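Local atomic coordinates of putative peptidase (Parabacteroides merdae, PDB entry 4L8K), a protein that probably cleaves peptide bonds as a serine peptidase of family S41. Residues 175-187 and 266-278. Numbering follows the deposited sequence. Where two conformers were deposited one is given.
Sequences ERILTGYTQYKKG and SACPVLDVNKQHT. With PO4 (phosphate ion), chain E.
The extended side chain of Lys275 crosses the Tyr181 ring at a slant. Its CE sits over one face, offset toward the rim, 4.0 Å from the ring centroid, in a CH-pi contact. With CG anti to the carbonyl carbon (chi1 -57°), the ring runs beside the turn from Asp272 to Lys275 and sets its edge against two backbone oxygens, those of Asp272 and Val273. Asp272 O lies in the ring plane, 3.4 Å from Tyr181 CD1. Along the backbone, Tyr181 and Leu271 form an antiparallel hydrogen-bonded pair; Leu271 N donates to Tyr181 O at 2.8 Å, almost straight, and Tyr181 N returns the bond to Leu271 O. Leu271 CD1 meets Gln183 OE1 at 3.7 Å, while Gln183 NE2 turns to Thr194 O. The backbone angles of Gly180 by themselves call for glycine. Asp272 OD1 accepts from Asn274 N and Gln276 N on opposite faces of its carboxylate, the former closing an Asx turn. With an alanine at Tyr181, the Lys275 chain would probably lose the ring face it packs on and be freer to turn. Strand 177-182 is central in a three-stranded antiparallel sheet, between 197-201 and 270-271. Backbone bonds set the register here, Asp272 braces the turn through its carboxylate, and Tyr181 adds apolar packing against Lys275.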
loop_
_atom_site.group_PDB
_atom_site.type_symbol
_atom_site.label_atom_id
_atom_site.label_comp_id
_atom_site.label_asym_id
_atom_site.label_seq_id
_atom_site.Cartn_x
_atom_site.Cartn_y
_atom_site.Cartn_z
ATOM N N GLU A 175 17.826 2.550 -15.868
ATOM C CA GLU A 175 17.519 1.783 -17.070
ATOM C C GLU A 175 16.184 1.097 -16.914
ATOM O O GLU A 175 15.678 0.995 -15.792
ATOM C CB GLU A 175 18.633 0.728 -17.314
ATOM C CG GLU A 175 18.766 -0.280 -16.179
ATOM C CD GLU A 175 19.825 -1.358 -16.272
ATOM O OE1 GLU A 175 20.624 -1.350 -17.238
ATOM O OE2 GLU A 175 19.862 -2.208 -15.354
ATOM N N ARG A 176 15.628 0.593 -18.027
ATOM C CA ARG A 176 14.392 -0.188 -18.057
ATOM C C ARG A 176 14.586 -1.423 -17.163
ATOM O O ARG A 176 15.660 -2.022 -17.176
ATOM C CB ARG A 176 14.035 -0.571 -19.517
ATOM C CG ARG A 176 12.736 -1.393 -19.676
ATOM C CD ARG A 176 12.344 -1.449 -21.136
ATOM N NE ARG A 176 11.301 -2.435 -21.440
ATOM C CZ ARG A 176 9.991 -2.194 -21.393
ATOM N NH1 ARG A 176 9.537 -1.007 -20.994
ATOM N NH2 ARG A 176 9.125 -3.147 -21.703
ATOM N N ILE A 177 13.594 -1.737 -16.327
ATOM C CA ILE A 177 13.675 -2.867 -15.392
ATOM C C ILE A 177 12.370 -3.620 -15.315
ATOM O O ILE A 177 11.301 -3.053 -15.551
ATOM C CB ILE A 177 14.063 -2.405 -13.940
ATOM C CG1 ILE A 177 13.065 -1.355 -13.356
ATOM C CG2 ILE A 177 15.528 -1.980 -13.833
ATOM C CD1 ILE A 177 12.846 -1.409 -11.777
ATOM N N LEU A 178 12.468 -4.891 -14.908
ATOM C CA LEU A 178 11.348 -5.735 -14.564
ATOM C C LEU A 178 10.912 -5.275 -13.174
ATOM O O LEU A 178 11.762 -5.196 -12.297
ATOM C CB LEU A 178 11.809 -7.216 -14.586
ATOM C CG LEU A 178 10.799 -8.251 -14.053
ATOM C CD1 LEU A 178 9.622 -8.404 -14.995
ATOM C CD2 LEU A 178 11.477 -9.588 -13.791
ATOM N N THR A 179 9.625 -4.916 -12.975
ATOM C CA THR A 179 9.142 -4.419 -11.672
ATOM C C THR A 179 8.467 -5.522 -10.859
ATOM O O THR A 179 8.338 -5.424 -9.639
ATOM C CB THR A 179 8.187 -3.222 -11.853
ATOM O OG1 THR A 179 6.959 -3.656 -12.443
ATOM C CG2 THR A 179 8.807 -2.087 -12.647
ATOM N N GLY A 180 8.051 -6.568 -11.554
ATOM C CA GLY A 180 7.373 -7.704 -10.965
ATOM C C GLY A 180 6.453 -8.333 -11.975
ATOM O O GLY A 180 6.668 -8.200 -13.190
ATOM N N TYR A 181 5.439 -9.042 -11.464
ATOM C CA TYR A 181 4.492 -9.798 -12.275
ATOM C C TYR A 181 3.067 -9.630 -11.799
ATOM O O TYR A 181 2.825 -9.336 -10.620
ATOM C CB TYR A 181 4.828 -11.318 -12.223
ATOM C CG TYR A 181 6.226 -11.686 -12.673
ATOM C CD1 TYR A 181 7.291 -11.679 -11.780
ATOM C CD2 TYR A 181 6.469 -12.138 -13.975
ATOM C CE1 TYR A 181 8.584 -12.013 -12.189
ATOM C CE2 TYR A 181 7.755 -12.501 -14.387
ATOM C CZ TYR A 181 8.810 -12.428 -13.490
ATOM O OH TYR A 181 10.072 -12.796 -13.876
ATOM N N THR A 182 2.116 -9.892 -12.715
ATOM C CA THR A 182 0.683 -9.929 -12.403
ATOM C C THR A 182 0.140 -11.278 -12.870
ATOM O O THR A 182 0.649 -11.855 -13.823
ATOM C CB THR A 182 -0.103 -8.736 -13.006
ATOM O OG1 THR A 182 0.047 -8.720 -14.430
ATOM C CG2 THR A 182 0.316 -7.377 -12.413
ATOM N N GLN A 183 -0.865 -11.784 -12.173
ATOM C CA GLN A 183 -1.608 -13.004 -12.490
ATOM C C GLN A 183 -3.063 -12.659 -12.446
ATOM O O GLN A 183 -3.428 -11.772 -11.689
ATOM C CB GLN A 183 -1.323 -14.110 -11.466
ATOM C CG GLN A 183 0.049 -14.703 -11.542
ATOM C CD GLN A 183 0.119 -15.924 -10.676
ATOM O OE1 GLN A 183 0.298 -15.838 -9.467
ATOM N NE2 GLN A 183 -0.014 -17.095 -11.279
ATOM N N TYR A 184 -3.913 -13.337 -13.200
ATOM C CA TYR A 184 -5.328 -13.045 -13.046
ATOM C C TYR A 184 -6.097 -14.365 -12.978
ATOM O O TYR A 184 -5.600 -15.404 -13.426
ATOM C CB TYR A 184 -5.866 -12.057 -14.095
ATOM C CG TYR A 184 -5.954 -12.561 -15.517
ATOM C CD1 TYR A 184 -4.905 -12.369 -16.412
ATOM C CD2 TYR A 184 -7.136 -13.112 -16.008
ATOM C CE1 TYR A 184 -5.007 -12.770 -17.744
ATOM C CE2 TYR A 184 -7.247 -13.525 -17.333
ATOM C CZ TYR A 184 -6.180 -13.351 -18.200
ATOM O OH TYR A 184 -6.282 -13.780 -19.505
ATOM N N LYS A 185 -7.247 -14.337 -12.296
ATOM C CA LYS A 185 -8.084 -15.512 -12.102
ATOM C C LYS A 185 -8.553 -15.998 -13.470
ATOM O O LYS A 185 -9.193 -15.240 -14.202
ATOM C CB LYS A 185 -9.253 -15.190 -11.156
ATOM C CG LYS A 185 -9.807 -16.419 -10.456
ATOM C CD LYS A 185 -9.061 -16.723 -9.176
ATOM C CE LYS A 185 -9.104 -18.175 -8.799
ATOM N NZ LYS A 185 -10.497 -18.689 -8.602
ATOM N N LYS A 186 -8.109 -17.216 -13.846
ATOM C CA LYS A 186 -8.394 -17.876 -15.119
ATOM C C LYS A 186 -9.723 -18.682 -15.035
ATOM O O LYS A 186 -10.465 -18.763 -16.019
ATOM C CB LYS A 186 -7.214 -18.809 -15.474
ATOM C CG LYS A 186 -7.034 -19.119 -16.951
ATOM C CD LYS A 186 -5.689 -19.825 -17.238
ATOM C CE LYS A 186 -5.672 -21.300 -16.893
ATOM N NZ LYS A 186 -4.896 -21.586 -15.653
ATOM N N GLY A 187 -9.987 -19.265 -13.864
ATOM C CA GLY A 187 -11.178 -20.068 -13.593
ATOM C C GLY A 187 -11.590 -20.080 -12.136
ATOM O O GLY A 187 -10.943 -19.459 -11.290
ATOM N N SER A 266 -9.105 -7.734 -3.508
ATOM C CA SER A 266 -8.086 -7.610 -4.559
ATOM C C SER A 266 -8.407 -8.566 -5.702
ATOM O O SER A 266 -8.722 -9.737 -5.460
ATOM C CB SER A 266 -6.705 -7.882 -3.995
ATOM O OG SER A 266 -6.461 -6.945 -2.965
ATOM N N ALA A 267 -8.407 -8.043 -6.932
ATOM C CA ALA A 267 -8.772 -8.816 -8.116
ATOM C C ALA A 267 -7.657 -9.684 -8.633
ATOM O O ALA A 267 -7.932 -10.750 -9.210
ATOM C CB ALA A 267 -9.212 -7.881 -9.238
ATOM N N CYS A 268 -6.403 -9.225 -8.494
ATOM C CA CYS A 268 -5.271 -9.945 -9.072
ATOM C C CYS A 268 -4.083 -10.059 -8.111
ATOM O O CYS A 268 -3.655 -9.041 -7.568
ATOM C CB CYS A 268 -4.826 -9.274 -10.372
ATOM S SG CYS A 268 -6.171 -8.700 -11.441
ATOM N N PRO A 269 -3.441 -11.250 -7.987
ATOM C CA PRO A 269 -2.192 -11.308 -7.211
ATOM C C PRO A 269 -1.064 -10.536 -7.945
ATOM O O PRO A 269 -0.883 -10.682 -9.158
ATOM C CB PRO A 269 -1.858 -12.808 -7.149
ATOM C CG PRO A 269 -3.043 -13.512 -7.682
ATOM C CD PRO A 269 -3.758 -12.565 -8.576
ATOM N N VAL A 270 -0.346 -9.683 -7.211
ATOM C CA VAL A 270 0.815 -8.948 -7.705
ATOM C C VAL A 270 2.028 -9.633 -7.078
ATOM O O VAL A 270 2.046 -9.865 -5.861
ATOM C CB VAL A 270 0.760 -7.420 -7.429
ATOM C CG1 VAL A 270 2.121 -6.759 -7.646
ATOM C CG2 VAL A 270 -0.301 -6.743 -8.292
ATOM N N LEU A 271 3.009 -10.012 -7.922
ATOM C CA LEU A 271 4.204 -10.691 -7.462
ATOM C C LEU A 271 5.425 -9.818 -7.632
ATOM O O LEU A 271 5.504 -9.033 -8.577
ATOM C CB LEU A 271 4.414 -12.035 -8.209
ATOM C CG LEU A 271 3.189 -12.931 -8.439
ATOM C CD1 LEU A 271 3.525 -14.077 -9.337
ATOM C CD2 LEU A 271 2.618 -13.433 -7.129
ATOM N N ASP A 272 6.417 -9.996 -6.745
ATOM C CA ASP A 272 7.670 -9.276 -6.873
ATOM C C ASP A 272 8.563 -9.976 -7.954
ATOM O O ASP A 272 8.119 -10.934 -8.588
ATOM C CB ASP A 272 8.376 -9.143 -5.500
ATOM C CG ASP A 272 8.759 -10.431 -4.787
ATOM O OD1 ASP A 272 8.930 -11.476 -5.474
ATOM O OD2 ASP A 272 8.950 -10.384 -3.557
ATOM N N VAL A 273 9.812 -9.505 -8.155
ATOM C CA VAL A 273 10.728 -10.067 -9.154
ATOM C C VAL A 273 11.133 -11.538 -8.812
ATOM O O VAL A 273 11.620 -12.252 -9.682
ATOM C CB VAL A 273 11.976 -9.181 -9.407
ATOM C CG1 VAL A 273 11.576 -7.857 -10.053
ATOM C CG2 VAL A 273 12.789 -8.954 -8.117
ATOM N N ASN A 274 10.904 -11.982 -7.570
ATOM C CA ASN A 274 11.203 -13.362 -7.149
ATOM C C ASN A 274 9.918 -14.209 -7.173
ATOM O O ASN A 274 9.912 -15.331 -6.656
ATOM C CB ASN A 274 11.854 -13.397 -5.752
ATOM C CG ASN A 274 13.048 -12.491 -5.636
ATOM O OD1 ASN A 274 13.966 -12.502 -6.463
ATOM N ND2 ASN A 274 13.028 -11.645 -4.632
ATOM N N LYS A 275 8.836 -13.654 -7.794
ATOM C CA LYS A 275 7.523 -14.263 -7.966
ATOM C C LYS A 275 6.836 -14.536 -6.597
ATOM O O LYS A 275 6.000 -15.436 -6.474
ATOM C CB LYS A 275 7.616 -15.529 -8.837
ATOM C CG LYS A 275 7.886 -15.188 -10.296
ATOM C CD LYS A 275 8.095 -16.410 -11.155
ATOM C CE LYS A 275 8.396 -16.000 -12.576
ATOM N NZ LYS A 275 8.710 -17.168 -13.436
ATOM N N GLN A 276 7.158 -13.705 -5.590
ATOM C CA GLN A 276 6.546 -13.786 -4.257
ATOM C C GLN A 276 5.423 -12.756 -4.134
ATOM O O GLN A 276 5.541 -11.638 -4.642
ATOM C CB GLN A 276 7.590 -13.606 -3.133
ATOM C CG GLN A 276 8.799 -14.566 -3.226
ATOM C CD GLN A 276 8.470 -16.066 -3.271
ATOM O OE1 GLN A 276 7.537 -16.588 -2.649
ATOM N NE2 GLN A 276 9.159 -16.760 -4.138
ATOM N N HIS A 277 4.324 -13.154 -3.460
ATOM C CA HIS A 277 3.137 -12.323 -3.253
ATOM C C HIS A 277 3.432 -11.105 -2.375
ATOM O O HIS A 277 4.073 -11.237 -1.336
ATOM C CB HIS A 277 2.013 -13.165 -2.634
ATOM C CG HIS A 277 1.430 -14.142 -3.590
ATOM N ND1 HIS A 277 0.267 -13.863 -4.271
ATOM C CD2 HIS A 277 1.894 -15.345 -3.989
ATOM C CE1 HIS A 277 0.058 -14.905 -5.051
ATOM N NE2 HIS A 277 1.014 -15.819 -4.922
ATOM N N THR A 278 2.972 -9.915 -2.811
ATOM C CA THR A 278 3.138 -8.634 -2.080
ATOM C C THR A 278 1.801 -8.197 -1.433
ATOM O O THR A 278 1.748 -7.174 -0.744
ATOM C CB THR A 278 3.651 -7.530 -3.049
ATOM O OG1 THR A 278 2.671 -7.308 -4.069
ATOM C CG2 THR A 278 5.010 -7.871 -3.682
HETATM P P PO4 E . -6.917 -3.347 -3.354
HETATM O O1 PO4 E . -7.002 -4.641 -4.143
HETATM O O2 PO4 E . -5.413 -3.014 -3.094
HETATM O O3 PO4 E . -7.590 -2.212 -4.171
HETATM O O4 PO4 E . -7.626 -3.537 -1.994
HETATM O O HOH W 1 9.275 -6.620 -7.394
HETATM O O HOH W 2 12.001 -12.568 -12.136
#